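Local structure of cyclopenase asqI (Emericella nidulans, 5YY3) at residues 144-149 against 381-386; 70-75 against 114-119; 254-259 against 451-456. The protein converts 4'-methoxycyclopenin into 4'-methoxyviridicatin as a zinc-dependent cyclopenase of the tyrosinase family in aspoquinolone mycotoxin biosynthesis. All coordinates share one frame; numbering follows the deposited sequence.

Interaction 1. Residues 144-149 against 381-386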
# COMPACT_ATOMS: atom_id res chain seq x y z
N HIS A 144 -24.91 -28.44 -1.64
CA HIS A 144 -23.77 -29.28 -1.34
C HIS A 144 -23.48 -29.25 0.15
O HIS A 144 -23.62 -28.19 0.79
CB HIS A 144 -22.55 -28.82 -2.15
CG HIS A 144 -21.39 -29.76 -2.08
ND1 HIS A 144 -20.59 -29.87 -0.96
CD2 HIS A 144 -20.90 -30.63 -2.99
CE1 HIS A 144 -19.65 -30.78 -1.19
NE2 HIS A 144 -19.81 -31.25 -2.41
N PRO A 145 -23.13 -30.41 0.73
CA PRO A 145 -22.82 -30.54 2.17
C PRO A 145 -21.87 -29.47 2.71
O PRO A 145 -21.98 -29.11 3.89
CB PRO A 145 -22.17 -31.92 2.26
CG PRO A 145 -22.82 -32.70 1.18
CD PRO A 145 -23.11 -31.72 0.05
N PHE A 146 -20.95 -28.97 1.89
CA PHE A 146 -19.96 -28.00 2.36
C PHE A 146 -20.60 -26.64 2.67
O PHE A 146 -20.02 -25.83 3.39
CB PHE A 146 -18.83 -27.81 1.33
CG PHE A 146 -17.88 -28.98 1.23
CD1 PHE A 146 -18.10 -30.15 1.93
CD2 PHE A 146 -16.75 -28.89 0.44
CE1 PHE A 146 -17.22 -31.21 1.83
CE2 PHE A 146 -15.87 -29.94 0.33
CZ PHE A 146 -16.10 -31.11 1.03
N PHE A 147 -21.78 -26.40 2.11
CA PHE A 147 -22.53 -25.18 2.38
C PHE A 147 -23.29 -25.22 3.70
O PHE A 147 -24.18 -24.42 3.93
CB PHE A 147 -23.52 -24.90 1.24
CG PHE A 147 -22.92 -24.15 0.09
CD1 PHE A 147 -22.02 -24.76 -0.77
CD2 PHE A 147 -23.25 -22.83 -0.14
CE1 PHE A 147 -21.47 -24.07 -1.82
CE2 PHE A 147 -22.71 -22.14 -1.20
CZ PHE A 147 -21.81 -22.75 -2.04
N SER A 148 -22.93 -26.17 4.57
CA SER A 148 -23.54 -26.26 5.90
C SER A 148 -22.47 -26.49 6.96
O SER A 148 -21.39 -27.00 6.66
CB SER A 148 -24.57 -27.38 5.96
OG SER A 148 -25.55 -27.21 4.96
N THR A 149 -22.78 -26.10 8.19
CA THR A 149 -21.87 -26.27 9.32
C THR A 149 -21.95 -27.71 9.85
O THR A 149 -22.99 -28.35 9.75
CB THR A 149 -22.18 -25.27 10.46
OG1 THR A 149 -21.02 -25.05 11.26
CG2 THR A 149 -23.33 -25.77 11.34
N THR A 381 -11.84 -38.23 2.67
CA THR A 381 -12.35 -38.01 1.33
C THR A 381 -12.00 -36.62 0.81
O THR A 381 -12.11 -35.62 1.53
CB THR A 381 -13.87 -38.21 1.30
OG1 THR A 381 -14.14 -39.61 1.23
CG2 THR A 381 -14.48 -37.52 0.09
N ILE A 382 -11.54 -36.56 -0.44
CA ILE A 382 -11.27 -35.29 -1.11
C ILE A 382 -12.25 -35.03 -2.22
O ILE A 382 -12.35 -35.80 -3.17
CB ILE A 382 -9.87 -35.24 -1.73
CG1 ILE A 382 -8.81 -35.47 -0.67
CG2 ILE A 382 -9.66 -33.92 -2.44
CD1 ILE A 382 -7.46 -35.71 -1.28
N SER A 383 -12.96 -33.91 -2.09
CA SER A 383 -13.97 -33.51 -3.04
C SER A 383 -13.41 -32.56 -4.09
O SER A 383 -12.66 -31.64 -3.78
CB SER A 383 -15.12 -32.84 -2.31
OG SER A 383 -16.01 -32.23 -3.23
N ASN A 384 -13.76 -32.81 -5.35
CA ASN A 384 -13.55 -31.81 -6.37
C ASN A 384 -14.53 -30.68 -6.12
O ASN A 384 -15.66 -30.69 -6.62
CB ASN A 384 -13.76 -32.37 -7.78
CG ASN A 384 -13.53 -31.33 -8.86
OD1 ASN A 384 -13.05 -30.22 -8.57
ND2 ASN A 384 -13.86 -31.67 -10.11
N PHE A 385 -14.09 -29.72 -5.33
CA PHE A 385 -14.95 -28.63 -4.91
C PHE A 385 -14.13 -27.35 -4.84
O PHE A 385 -13.02 -27.35 -4.29
CB PHE A 385 -15.58 -28.94 -3.55
CG PHE A 385 -16.49 -27.86 -3.03
CD1 PHE A 385 -15.98 -26.73 -2.39
CD2 PHE A 385 -17.87 -27.99 -3.14
CE1 PHE A 385 -16.81 -25.74 -1.90
CE2 PHE A 385 -18.72 -27.01 -2.64
CZ PHE A 385 -18.18 -25.87 -2.02
N GLY A 386 -14.67 -26.29 -5.42
CA GLY A 386 -14.16 -24.95 -5.18
C GLY A 386 -12.85 -24.61 -5.85
O GLY A 386 -12.14 -23.72 -5.40
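S383 and F385 dip into an aromatic cluster built with H144 and F146, joining two loops of the hemocyanin-type domain. At the start of the second segment, the backbone of I382 bonds to Y72 and G74, and S383 follows in the same irregular loop. Its CB lies 3.9 Å from F146 CZ, while OG, weakly bonded to E115, passes the imidazole of H144 without bonding to it.

F385 dominates the contact. Its CG stands opposite the backbone N (chi1 180°), which extends the ring toward 144-149. F146 meets it edge to face: CD2 sits over the centre of the phenyl ring, 3.6 Å from F385 CG, and the planes make an angle of 60°. F146 CB adds a CH-pi contact over the F385 face. H144 approaches obliquely, with F385 CD2 above the centre of the imidazole, whose opposite face carries P145 CD. At the edge of F385, nearly in its plane, F147 CE1 comes within 3.8 Å of F385 CZ.

The cluster illustrates how a polar ring can serve in apolar packing once its own orientation is fixed. The side chain of F385 is about 9 Å from that of the zinc ligand H186. The backbone helps set the rotation of the imidazole: F146 N donates to H144 ND1 at 3.0 Å, nearly straight at 171° and close to the ring plane.

Interaction 2. Residues 70-75 against 114-119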
# COMPACT_ATOMS: atom_id res chain seq x y z
N LYS A 70 -15.36 -46.04 2.17
CA LYS A 70 -14.09 -46.15 1.46
C LYS A 70 -13.72 -44.75 0.97
O LYS A 70 -14.58 -44.03 0.46
CB LYS A 70 -14.23 -47.14 0.30
CG LYS A 70 -13.05 -47.18 -0.65
CD LYS A 70 -13.22 -48.28 -1.69
CE LYS A 70 -13.62 -49.60 -1.05
NZ LYS A 70 -13.41 -50.77 -1.97
N PRO A 71 -12.46 -44.35 1.16
CA PRO A 71 -12.10 -42.97 0.82
C PRO A 71 -12.12 -42.68 -0.68
O PRO A 71 -11.84 -43.56 -1.51
CB PRO A 71 -10.68 -42.83 1.39
CG PRO A 71 -10.15 -44.24 1.39
CD PRO A 71 -11.34 -45.10 1.74
N TYR A 72 -12.48 -41.44 -1.02
CA TYR A 72 -12.65 -41.02 -2.40
C TYR A 72 -11.84 -39.75 -2.68
O TYR A 72 -11.78 -38.85 -1.84
CB TYR A 72 -14.15 -40.79 -2.71
CG TYR A 72 -14.45 -40.22 -4.09
CD1 TYR A 72 -14.28 -40.99 -5.23
CD2 TYR A 72 -14.95 -38.93 -4.24
CE1 TYR A 72 -14.57 -40.48 -6.48
CE2 TYR A 72 -15.24 -38.41 -5.48
CZ TYR A 72 -15.05 -39.19 -6.60
OH TYR A 72 -15.34 -38.66 -7.83
N ASN A 73 -11.22 -39.70 -3.86
CA ASN A 73 -10.49 -38.51 -4.29
C ASN A 73 -11.03 -38.01 -5.62
O ASN A 73 -10.60 -38.46 -6.69
CB ASN A 73 -8.99 -38.83 -4.39
CG ASN A 73 -8.14 -37.61 -4.77
OD1 ASN A 73 -8.64 -36.57 -5.20
ND2 ASN A 73 -6.83 -37.77 -4.65
N GLY A 74 -11.95 -37.04 -5.56
CA GLY A 74 -12.58 -36.49 -6.75
C GLY A 74 -11.63 -35.78 -7.71
O GLY A 74 -12.07 -35.29 -8.75
N LEU A 75 -10.35 -35.70 -7.36
CA LEU A 75 -9.33 -35.11 -8.23
C LEU A 75 -8.30 -36.15 -8.67
O LEU A 75 -7.30 -35.81 -9.31
CB LEU A 75 -8.62 -33.95 -7.52
CG LEU A 75 -9.37 -32.62 -7.42
CD1 LEU A 75 -8.50 -31.54 -6.79
CD2 LEU A 75 -9.84 -32.17 -8.79
N PRO A 114 -20.49 -41.29 -0.58
CA PRO A 114 -21.51 -40.31 -1.01
C PRO A 114 -20.96 -39.22 -1.92
O PRO A 114 -21.70 -38.72 -2.77
CB PRO A 114 -21.99 -39.70 0.32
CG PRO A 114 -21.58 -40.65 1.37
CD PRO A 114 -20.32 -41.29 0.88
N GLU A 115 -19.70 -38.83 -1.74
CA GLU A 115 -19.09 -37.83 -2.60
C GLU A 115 -18.91 -38.42 -3.98
O GLU A 115 -19.16 -37.76 -4.99
CB GLU A 115 -17.75 -37.36 -2.03
CG GLU A 115 -17.02 -36.32 -2.88
CD GLU A 115 -17.76 -35.00 -3.00
OE1 GLU A 115 -18.37 -34.55 -2.00
OE2 GLU A 115 -17.72 -34.39 -4.09
N LEU A 116 -18.48 -39.68 -4.01
CA LEU A 116 -18.39 -40.41 -5.26
C LEU A 116 -19.77 -40.43 -5.91
O LEU A 116 -19.91 -40.15 -7.10
CB LEU A 116 -17.87 -41.83 -5.03
CG LEU A 116 -17.51 -42.70 -6.24
CD1 LEU A 116 -16.61 -43.84 -5.81
CD2 LEU A 116 -18.76 -43.24 -6.96
N MET A 117 -20.79 -40.76 -5.12
CA MET A 117 -22.15 -40.83 -5.64
C MET A 117 -22.63 -39.48 -6.18
O MET A 117 -23.29 -39.43 -7.22
CB MET A 117 -23.12 -41.31 -4.56
CG MET A 117 -24.53 -41.54 -5.08
SD MET A 117 -24.52 -42.67 -6.50
CE MET A 117 -25.81 -41.94 -7.47
N ARG A 118 -22.29 -38.39 -5.49
CA ARG A 118 -22.71 -37.05 -5.94
C ARG A 118 -22.19 -36.74 -7.33
O ARG A 118 -22.93 -36.25 -8.17
CB ARG A 118 -22.25 -35.97 -4.96
CG ARG A 118 -23.30 -35.64 -3.96
CD ARG A 118 -22.84 -34.60 -2.97
NE ARG A 118 -22.86 -35.16 -1.63
CZ ARG A 118 -21.77 -35.48 -0.99
NH1 ARG A 118 -20.60 -35.26 -1.57
NH2 ARG A 118 -21.83 -35.99 0.23
N ASP A 119 -20.92 -37.06 -7.57
CA ASP A 119 -20.33 -36.88 -8.88
C ASP A 119 -21.00 -37.78 -9.91
O ASP A 119 -21.29 -37.35 -11.03
CB ASP A 119 -18.83 -37.16 -8.84
CG ASP A 119 -18.02 -35.94 -8.42
OD1 ASP A 119 -18.54 -34.82 -8.59
OD2 ASP A 119 -16.87 -36.11 -7.94
O HOH W 1 -14.76 -34.87 -9.34
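The phenol ring of Y72 lies against the first turn of helix 114-127, with L116 over one face and G74 of its own loop over the other. L116 CA stands 3.7 Å above the plane, over the centre of the ring, and the leucine's CB makes a CH-pi contact 3.8 Å from the ring centroid, only 14° off the normal. The N of G74 is above the opposite face, displaced toward the rim. Two acidic side chains approach the ring at its edge: E115 by its methylene CG, 3.6 Å from Y72 CD2, and D119 by OD2, beside the hydroxyl.

Y72 is thus packed along its body by L116, E115 CG and the G74 backbone, and bonded at its end. With CG anti to the backbone N (chi1 175°), the ring reaches from the loop to the helix, where OH donates to D119 OD2 at 3.0 Å. The carboxylate uses its anti lone pair, and its plane is turned 63° from the ring. OD2 takes a second bond from a water, 2.8 Å away, which also donates to G74 O at 2.8 Å. Two donors therefore grip one carboxylate oxygen, the tyrosine directly and the water that links it to the loop backbone.

L116 N, although over the ring face, is directed to N113 OD1, while M83 of helix 77-92 touches both Y72 and D119. The D119 side chain lies about 7 Å from that of the zinc ligand H190. Beyond the ring, N73 OD1 accepts from L75 N at 2.9 Å. The loop is thus joined to helix 114-127 by a tyrosine-aspartate hydrogen bond and CH-pi packing, and it carries an Asx turn just before helix 77-92.

Interaction 3. Residues 254-259 against 451-456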
# COMPACT_ATOMS: atom_id res chain seq x y z
N ILE A 254 -12.72 -19.56 2.40
CA ILE A 254 -13.50 -18.66 3.26
C ILE A 254 -14.01 -19.42 4.46
O ILE A 254 -14.47 -20.56 4.34
CB ILE A 254 -14.72 -18.02 2.61
CG1 ILE A 254 -14.58 -17.97 1.11
CG2 ILE A 254 -14.96 -16.62 3.18
CD1 ILE A 254 -15.73 -17.25 0.54
N SER A 255 -13.95 -18.75 5.61
CA SER A 255 -14.00 -19.40 6.91
C SER A 255 -15.11 -20.45 7.02
O SER A 255 -14.94 -21.47 7.67
CB SER A 255 -14.14 -18.35 7.98
OG SER A 255 -13.48 -17.17 7.55
N SER A 256 -16.23 -20.22 6.36
CA SER A 256 -17.34 -21.16 6.44
C SER A 256 -16.96 -22.52 5.84
O SER A 256 -17.46 -23.56 6.27
CB SER A 256 -18.57 -20.56 5.75
OG SER A 256 -18.70 -19.16 6.04
N LEU A 257 -16.04 -22.53 4.87
CA LEU A 257 -15.64 -23.74 4.15
C LEU A 257 -14.46 -24.45 4.79
O LEU A 257 -14.14 -25.59 4.43
CB LEU A 257 -15.27 -23.41 2.70
CG LEU A 257 -16.33 -22.87 1.75
CD1 LEU A 257 -15.69 -22.50 0.42
CD2 LEU A 257 -17.43 -23.88 1.54
N ILE A 258 -13.79 -23.78 5.74
CA ILE A 258 -12.56 -24.32 6.32
C ILE A 258 -12.84 -25.59 7.12
O ILE A 258 -11.96 -26.42 7.34
CB ILE A 258 -11.85 -23.27 7.21
CG1 ILE A 258 -10.40 -23.67 7.47
CG2 ILE A 258 -12.58 -23.09 8.51
CD1 ILE A 258 -9.49 -23.39 6.31
N GLU A 259 -14.10 -25.74 7.53
CA GLU A 259 -14.54 -26.93 8.25
C GLU A 259 -14.34 -28.20 7.44
O GLU A 259 -13.97 -29.24 7.99
CB GLU A 259 -16.02 -26.80 8.61
CG GLU A 259 -16.28 -26.11 9.94
CD GLU A 259 -17.74 -26.16 10.32
OE1 GLU A 259 -18.32 -27.28 10.33
OE2 GLU A 259 -18.32 -25.09 10.60
N PRO A 451 -21.25 -9.16 -0.34
CA PRO A 451 -21.27 -10.59 -0.68
C PRO A 451 -22.36 -11.27 0.13
O PRO A 451 -22.71 -10.79 1.21
CB PRO A 451 -19.88 -11.09 -0.27
CG PRO A 451 -19.50 -10.16 0.88
CD PRO A 451 -20.11 -8.81 0.53
N ALA A 452 -22.89 -12.35 -0.41
CA ALA A 452 -23.80 -13.19 0.34
C ALA A 452 -22.99 -14.29 1.05
O ALA A 452 -22.63 -15.30 0.45
CB ALA A 452 -24.85 -13.79 -0.59
N VAL A 453 -22.70 -14.07 2.33
CA VAL A 453 -21.79 -14.94 3.09
C VAL A 453 -22.33 -16.36 3.23
O VAL A 453 -21.56 -17.32 3.25
CB VAL A 453 -21.53 -14.37 4.49
CG1 VAL A 453 -20.55 -15.24 5.24
CG2 VAL A 453 -20.98 -12.97 4.38
N ASN A 454 -23.65 -16.49 3.33
CA ASN A 454 -24.29 -17.82 3.39
C ASN A 454 -24.13 -18.60 2.08
O ASN A 454 -24.22 -19.82 2.09
CB ASN A 454 -25.77 -17.68 3.74
CG ASN A 454 -26.51 -16.75 2.79
OD1 ASN A 454 -26.06 -15.64 2.52
ND2 ASN A 454 -27.64 -17.22 2.25
N PHE A 455 -23.91 -17.90 0.97
CA PHE A 455 -23.59 -18.53 -0.31
C PHE A 455 -22.07 -18.60 -0.57
O PHE A 455 -21.63 -18.66 -1.72
CB PHE A 455 -24.26 -17.79 -1.47
CG PHE A 455 -25.73 -18.07 -1.63
CD1 PHE A 455 -26.67 -17.38 -0.87
CD2 PHE A 455 -26.18 -19.01 -2.55
CE1 PHE A 455 -28.04 -17.63 -1.03
CE2 PHE A 455 -27.55 -19.25 -2.72
CZ PHE A 455 -28.47 -18.56 -1.95
N MET A 456 -21.28 -18.58 0.51
CA MET A 456 -19.82 -18.74 0.45
C MET A 456 -19.09 -17.69 -0.39
O MET A 456 -18.08 -18.00 -1.02
CB MET A 456 -19.46 -20.14 -0.07
CG MET A 456 -20.04 -21.26 0.80
SD MET A 456 -19.58 -21.05 2.54
CE MET A 456 -21.04 -21.64 3.40
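M456, S256 and I254 carry a buried interface between two domains: 254-259 belongs to the hemocyanin-type helical domain, and 451-456 to the loop joining strands 443-449 and 461-475 of the Ig-like domain. A short 3-10 turn at 453-454 leads into M456, whose backbone takes up positive phi (59°) and so turns the chain at the point where its side chain enters the contact.

The methionine is bent rather than extended. With CG anti to the carbonyl carbon and bends at chi2 (-53°) and chi3 (144°), its thioether folds over residues 255-259, which have helical backbone angles but form no regular helix. There the sulfur sits against two residues: S256 CB comes within 3.4 Å of M456 SD, and L257 CD2 within 3.7 Å. The terminal methyl also rests on the serine, M456 CE lying 3.6 Å from S256 CB. It is therefore the methylene of S256 that packs, and its hydroxyl turns to a weak bond with A158 O. CG of the methionine, in turn, is 3.8 Å from L257 CD2, and F147 touches the same side chain.

Next door, N454 points away from 254-259 and bonds to another copy of the protein, through OD1 to V157 N and through ND2 to N156 OD1 of the second subunit. The turn thus serves a domain boundary and a subunit boundary at once.

The remaining principal contact is made by I254, which approaches the backbone of M456 and not its sulfur. The modelled separation of I254 CD1 from M456 O is improbably short, and the placement of that methyl is doubtful. The same carbonyl oxygen, M456 O, accepts a hydrogen bond from R389 NH1.

Overall arrangement
Followed from the N terminus, the chain first closes interaction 2, a short loop in which helices 77-92 and 97-109 return 114-119 to residues 70-75. Interactions 1 and 3 open later and cross: 144-149, 254-259, 381-386 and 451-456 alternate along the sequence, so neither loop nests within the other. Interaction 1 closes a long excursion through the zinc-binding helices, whereas interaction 3 ties the helical domain to the Ig-like one. The three form a row, with interaction 1 in the middle. Backbone bonds between 381-386 and 70-75 join it to interaction 2, and it meets interaction 3 through T149 with E259 and through F147 packing; interactions 2 and 3 do not touch.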